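Local coordinates for protein 5,10-methylenetetrahydrofolate dehydrogenase (Bombyx mori, PDB 5ZF1) that probably oxidises 5,10-methylenetetrahydrofolate with NADP+ as the hydride acceptor, a step of one-carbon folate metabolism, at residues I67-D72 / L79-N84. Numbering follows the deposited sequence.
Sequences INRDSD and LSEIQN
Arg69 and Glu81, in the Glu81 conformer described here, form a salt bridge between strand 63-69 and helix 75-87, the first two elements of a beta-alpha-beta crossover that passes strand 34-40 to reach strand 93-96. In this three-stranded parallel sheet of the catalytic domain, 63-69 is an edge strand within this chain. A second deposited Glu81 conformer leaves the bridge's permanence in doubt. NH2 of Arg69 lies 2.7 Å from OE2 of Glu81; OE2 approaches this nitrogen alone, obliquely, and the guanidinium and carboxylate planes are 34° apart. The same OE2 lies 3.7 Å from CG2 of Ile67, a methyl that also sits under one face of the guanidinium, 3.3 Å from its plane and displaced from the group's centre. Behind them, Arg69 and Ile67 both make backbone hydrogen bonds to Ile39 of strand 34-40. On the helix, Glu81 has CG anti to the backbone N (chi1 173°) and a bend at chi2, which bring OE2 up to NH2. Replacing Arg69 by an alanine would probably leave the Glu81 carboxylate without this cationic mate and uncover the Ile67 methyl. The guanidinium's rotation is further fixed by NH1, donating to Asn68 O at 3.2 Å from above that carbonyl's plane.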
loop_
_atom_site.group_PDB
_atom_site.type_symbol
_atom_site.label_atom_id
_atom_site.label_comp_id
_atom_site.label_asym_id
_atom_site.label_seq_id
_atom_site.Cartn_x
_atom_site.Cartn_y
_atom_site.Cartn_z
ATOM N N ILE B 67 30.839 -1.950 -3.184
ATOM C CA ILE B 67 31.356 -3.119 -2.486
ATOM C C ILE B 67 31.004 -4.332 -3.330
ATOM O O ILE B 67 29.826 -4.689 -3.462
ATOM C CB ILE B 67 30.788 -3.246 -1.069
ATOM C CG1 ILE B 67 31.250 -2.077 -0.202
ATOM C CG2 ILE B 67 31.218 -4.566 -0.457
ATOM C CD1 ILE B 67 30.124 -1.379 0.505
ATOM N N ASN B 68 32.020 -4.959 -3.915
ATOM C CA ASN B 68 31.816 -6.102 -4.790
ATOM C C ASN B 68 31.894 -7.391 -3.983
ATOM O O ASN B 68 32.796 -7.564 -3.156
ATOM C CB ASN B 68 32.850 -6.112 -5.917
ATOM C CG ASN B 68 32.717 -4.920 -6.839
ATOM O OD1 ASN B 68 32.024 -4.982 -7.856
ATOM N ND2 ASN B 68 33.381 -3.822 -6.491
ATOM N N ARG B 69 30.938 -8.283 -4.210
ATOM C CA ARG B 69 30.958 -9.597 -3.595
ATOM C C ARG B 69 30.764 -10.645 -4.679
ATOM O O ARG B 69 30.288 -10.354 -5.779
ATOM C CB ARG B 69 29.890 -9.726 -2.495
ATOM C CG ARG B 69 30.205 -8.927 -1.222
ATOM C CD ARG B 69 31.501 -9.399 -0.554
ATOM N NE ARG B 69 31.731 -8.768 0.748
ATOM C CZ ARG B 69 32.553 -7.740 0.958
ATOM N NH1 ARG B 69 33.235 -7.207 -0.049
ATOM N NH2 ARG B 69 32.694 -7.242 2.176
ATOM N N ASP B 70 31.160 -11.872 -4.369
ATOM C CA ASP B 70 31.120 -12.938 -5.355
ATOM C C ASP B 70 29.754 -13.617 -5.361
ATOM O O ASP B 70 29.016 -13.596 -4.374
ATOM C CB ASP B 70 32.233 -13.946 -5.084
ATOM C CG ASP B 70 33.536 -13.270 -4.694
ATOM O OD1 ASP B 70 33.780 -13.102 -3.479
ATOM O OD2 ASP B 70 34.302 -12.882 -5.604
ATOM N N SER B 71 29.424 -14.215 -6.507
ATOM C CA SER B 71 28.121 -14.845 -6.696
ATOM C C SER B 71 27.828 -15.926 -5.664
ATOM O O SER B 71 26.653 -16.239 -5.433
ATOM C CB SER B 71 28.023 -15.446 -8.102
ATOM O OG SER B 71 27.991 -14.433 -9.094
ATOM N N ASP B 72 28.857 -16.496 -5.038
ATOM C CA ASP B 72 28.697 -17.592 -4.093
ATOM C C ASP B 72 28.595 -17.128 -2.646
ATOM O O ASP B 72 28.611 -17.969 -1.742
ATOM C CB ASP B 72 29.861 -18.577 -4.231
ATOM C CG ASP B 72 31.141 -18.058 -3.596
ATOM O OD1 ASP B 72 31.328 -18.249 -2.376
ATOM O OD2 ASP B 72 31.960 -17.450 -4.316
ATOM N N LEU B 79 23.967 -10.517 4.826
ATOM C CA LEU B 79 23.306 -9.822 5.926
ATOM C C LEU B 79 24.312 -9.314 6.948
ATOM O O LEU B 79 24.086 -8.276 7.575
ATOM C CB LEU B 79 22.281 -10.740 6.596
ATOM C CG LEU B 79 21.148 -11.274 5.718
ATOM C CD1 LEU B 79 20.204 -12.138 6.544
ATOM C CD2 LEU B 79 20.389 -10.159 5.032
ATOM N N SER B 80 25.429 -10.026 7.128
ATOM C CA SER B 80 26.455 -9.560 8.055
ATOM C C SER B 80 27.094 -8.263 7.574
ATOM O O SER B 80 27.372 -7.366 8.377
ATOM C CB SER B 80 27.522 -10.635 8.255
ATOM O OG SER B 80 28.591 -10.129 9.035
ATOM N N GLU B 81 27.343 -8.150 6.272
ATOM C CA GLU B 81 27.934 -6.926 5.748
ATOM C C GLU B 81 26.946 -5.768 5.800
ATOM O O GLU B 81 27.335 -4.621 6.050
ATOM C CB GLU B 81 28.429 -7.146 4.319
ATOM C CG GLU B 81 28.924 -5.878 3.620
ATOM C CD GLU B 81 30.320 -5.451 4.063
ATOM O OE1 GLU B 81 30.562 -5.335 5.283
ATOM O OE2 GLU B 81 31.178 -5.231 3.183
ATOM N N ILE B 82 25.661 -6.044 5.569
ATOM C CA ILE B 82 24.658 -4.988 5.663
ATOM C C ILE B 82 24.566 -4.471 7.090
ATOM O O ILE B 82 24.531 -3.255 7.325
ATOM C CB ILE B 82 23.301 -5.496 5.142
ATOM C CG1 ILE B 82 23.330 -5.553 3.615
ATOM C CG2 ILE B 82 22.159 -4.616 5.639
ATOM C CD1 ILE B 82 22.365 -6.566 3.020
ATOM N N GLN B 83 24.553 -5.379 8.072
ATOM C CA GLN B 83 24.443 -4.942 9.460
ATOM C C GLN B 83 25.653 -4.125 9.887
ATOM O O GLN B 83 25.517 -3.193 10.687
ATOM C CB GLN B 83 24.242 -6.143 10.391
ATOM C CG GLN B 83 23.898 -5.766 11.841
ATOM C CD GLN B 83 22.596 -4.963 11.979
ATOM O OE1 GLN B 83 21.765 -4.928 11.071
ATOM N NE2 GLN B 83 22.418 -4.322 13.129
ATOM N N ASN B 84 26.838 -4.442 9.356
ATOM C CA ASN B 84 28.011 -3.606 9.607
ATOM C C ASN B 84 27.831 -2.207 9.026
ATOM O O ASN B 84 28.172 -1.207 9.671
ATOM C CB ASN B 84 29.259 -4.263 9.021
ATOM C CG ASN B 84 29.768 -5.409 9.876
ATOM O OD1 ASN B 84 29.015 -6.008 10.646
ATOM N ND2 ASN B 84 31.053 -5.721 9.741
#